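Local coordinates for protein hydroquinone dioxygenase small subunit (Pseudomonas sp., PDB 4ZXA) that pairs with a larger partner subunit to form an Fe2+-dependent hydroquinone 1,2-dioxygenase, which probably cleaves the aromatic ring of hydroquinone with oxygen, at residues 103-108 with 151-156. Sequence-based numbering, arbitrary orientation.
Sequences HGEGTH and QTIKGP
Ile153 O receives a CA-H...O contact from Gly106 CA at 3.1 Å, bent to 135° at the hydrogen; no conventional hydrogen bond links 103-108 to 151-156. The two glycines Gly106 and Gly155 let the backbones close to a CA-CA separation of 4.1 Å. A CB on Gly106 would run into Gly155 CA, and at the backbone angles of Gly106 (phi 101°) it would also be jammed against the carbonyl O of Glu105. Gly106 N is hydrogen-bonded to His79 NE2. On one flank Glu105 and Ile153 meet obliquely. Ile153 CD1 lies 3.7 Å from Glu105 CD, while OE2 beyond it forms a salt bridge with Lys239 of the large subunit. With CG anti to its carbonyl carbon (chi1 -67°), His108 sets its ring against Pro156, His108 CE1 to Pro156 CG 3.3 Å, the two side chains crossing near a right angle. The same ring makes a weak hydrogen bond from NE2 to Glu105 O, 3.5 Å, across the bend of its own loop. Replacing His108 by an alanine would probably leave Pro156 CG without its ring partner and take the weak NE2 bond from Glu105 O. Thr107 CG2 approaches Thr152 OG1 at 4.0 Å, and this hydroxyl is hydrogen-bonded to Glu81. In this cupin fold the contact ties the loop leading into strand 108-109, at the edge of the antiparallel sheet, to the end of strand 145-153, which runs between strands 81-87 and 61-69 in the other sheet.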
loop_
_atom_site.group_PDB
_atom_site.type_symbol
_atom_site.label_atom_id
_atom_site.label_comp_id
_atom_site.label_asym_id
_atom_site.label_seq_id
_atom_site.Cartn_x
_atom_site.Cartn_y
_atom_site.Cartn_z
ATOM N N HIS A 103 28.653 42.745 -13.445
ATOM C CA HIS A 103 27.198 42.805 -13.568
ATOM C C HIS A 103 26.723 41.893 -14.690
ATOM O O HIS A 103 27.486 41.577 -15.608
ATOM C CB HIS A 103 26.743 44.249 -13.850
ATOM C CG HIS A 103 27.432 45.278 -12.998
ATOM N ND1 HIS A 103 27.309 45.318 -11.627
ATOM C CD2 HIS A 103 28.265 46.293 -13.328
ATOM C CE1 HIS A 103 28.032 46.315 -11.145
ATOM N NE2 HIS A 103 28.621 46.923 -12.157
ATOM N N GLY A 104 25.467 41.461 -14.621
ATOM C CA GLY A 104 24.873 40.697 -15.708
ATOM C C GLY A 104 24.765 39.212 -15.431
ATOM O O GLY A 104 25.265 38.704 -14.432
ATOM N N GLU A 105 24.113 38.497 -16.332
ATOM C CA GLU A 105 23.881 37.081 -16.096
ATOM C C GLU A 105 24.048 36.264 -17.361
ATOM O O GLU A 105 23.814 36.756 -18.473
ATOM C CB GLU A 105 22.479 36.867 -15.520
ATOM C CG GLU A 105 22.241 37.592 -14.207
ATOM C CD GLU A 105 20.933 37.193 -13.542
ATOM O OE1 GLU A 105 19.938 36.980 -14.269
ATOM O OE2 GLU A 105 20.916 37.080 -12.296
ATOM N N GLY A 106 24.443 35.011 -17.182
ATOM C CA GLY A 106 24.636 34.117 -18.309
ATOM C C GLY A 106 26.109 33.997 -18.645
ATOM O O GLY A 106 26.897 34.893 -18.372
ATOM N N THR A 107 26.498 32.876 -19.223
ATOM C CA THR A 107 27.885 32.739 -19.608
ATOM C C THR A 107 28.157 33.607 -20.838
ATOM O O THR A 107 27.325 33.710 -21.737
ATOM C CB THR A 107 28.303 31.266 -19.805
ATOM O OG1 THR A 107 29.077 31.150 -20.999
ATOM C CG2 THR A 107 27.098 30.360 -19.868
ATOM N N HIS A 108 29.310 34.267 -20.833
ATOM C CA HIS A 108 29.730 35.114 -21.938
ATOM C C HIS A 108 31.097 34.666 -22.466
ATOM O O HIS A 108 31.894 34.060 -21.735
ATOM C CB HIS A 108 29.800 36.585 -21.487
ATOM C CG HIS A 108 28.464 37.175 -21.144
ATOM N ND1 HIS A 108 27.687 37.844 -22.067
ATOM C CD2 HIS A 108 27.762 37.182 -19.985
ATOM C CE1 HIS A 108 26.561 38.236 -21.490
ATOM N NE2 HIS A 108 26.580 37.840 -20.232
ATOM N N GLN A 151 24.998 24.100 -15.197
ATOM C CA GLN A 151 23.987 24.854 -14.466
ATOM C C GLN A 151 24.308 26.349 -14.491
ATOM O O GLN A 151 25.338 26.784 -13.973
ATOM C CB GLN A 151 23.922 24.364 -13.025
ATOM C CG GLN A 151 23.001 25.174 -12.130
ATOM C CD GLN A 151 23.221 24.820 -10.677
ATOM O OE1 GLN A 151 24.262 24.256 -10.330
ATOM N NE2 GLN A 151 22.252 25.137 -9.818
ATOM N N THR A 152 23.425 27.138 -15.085
ATOM C CA THR A 152 23.719 28.555 -15.254
ATOM C C THR A 152 22.451 29.369 -15.521
ATOM O O THR A 152 21.352 28.937 -15.168
ATOM C CB THR A 152 24.783 28.779 -16.377
ATOM O OG1 THR A 152 25.204 30.150 -16.384
ATOM C CG2 THR A 152 24.228 28.396 -17.753
ATOM N N ILE A 153 22.601 30.535 -16.152
ATOM C CA ILE A 153 21.468 31.400 -16.457
ATOM C C ILE A 153 21.410 31.698 -17.949
ATOM O O ILE A 153 22.438 31.915 -18.570
ATOM C CB ILE A 153 21.573 32.715 -15.658
ATOM C CG1 ILE A 153 21.605 32.399 -14.156
ATOM C CG2 ILE A 153 20.445 33.685 -16.031
ATOM C CD1 ILE A 153 21.729 33.619 -13.254
ATOM N N LYS A 154 20.211 31.702 -18.526
ATOM C CA LYS A 154 20.057 31.945 -19.963
ATOM C C LYS A 154 20.855 33.183 -20.360
ATOM O O LYS A 154 20.714 34.241 -19.742
ATOM C CB LYS A 154 18.581 32.124 -20.342
ATOM C CG LYS A 154 18.170 31.488 -21.675
ATOM C CD LYS A 154 17.834 32.543 -22.697
ATOM C CE LYS A 154 16.348 32.769 -22.849
ATOM N NZ LYS A 154 15.728 31.672 -23.615
ATOM N N GLY A 155 21.706 33.029 -21.375
ATOM C CA GLY A 155 22.545 34.106 -21.872
ATOM C C GLY A 155 22.684 34.127 -23.387
ATOM O O GLY A 155 21.980 33.395 -24.090
ATOM N N PRO A 156 23.593 34.972 -23.897
ATOM C CA PRO A 156 23.834 35.186 -25.334
ATOM C C PRO A 156 24.218 33.910 -26.079
ATOM O O PRO A 156 23.913 33.806 -27.269
ATOM C CB PRO A 156 25.031 36.139 -25.352
ATOM C CG PRO A 156 25.022 36.804 -24.030
ATOM C CD PRO A 156 24.486 35.786 -23.058
#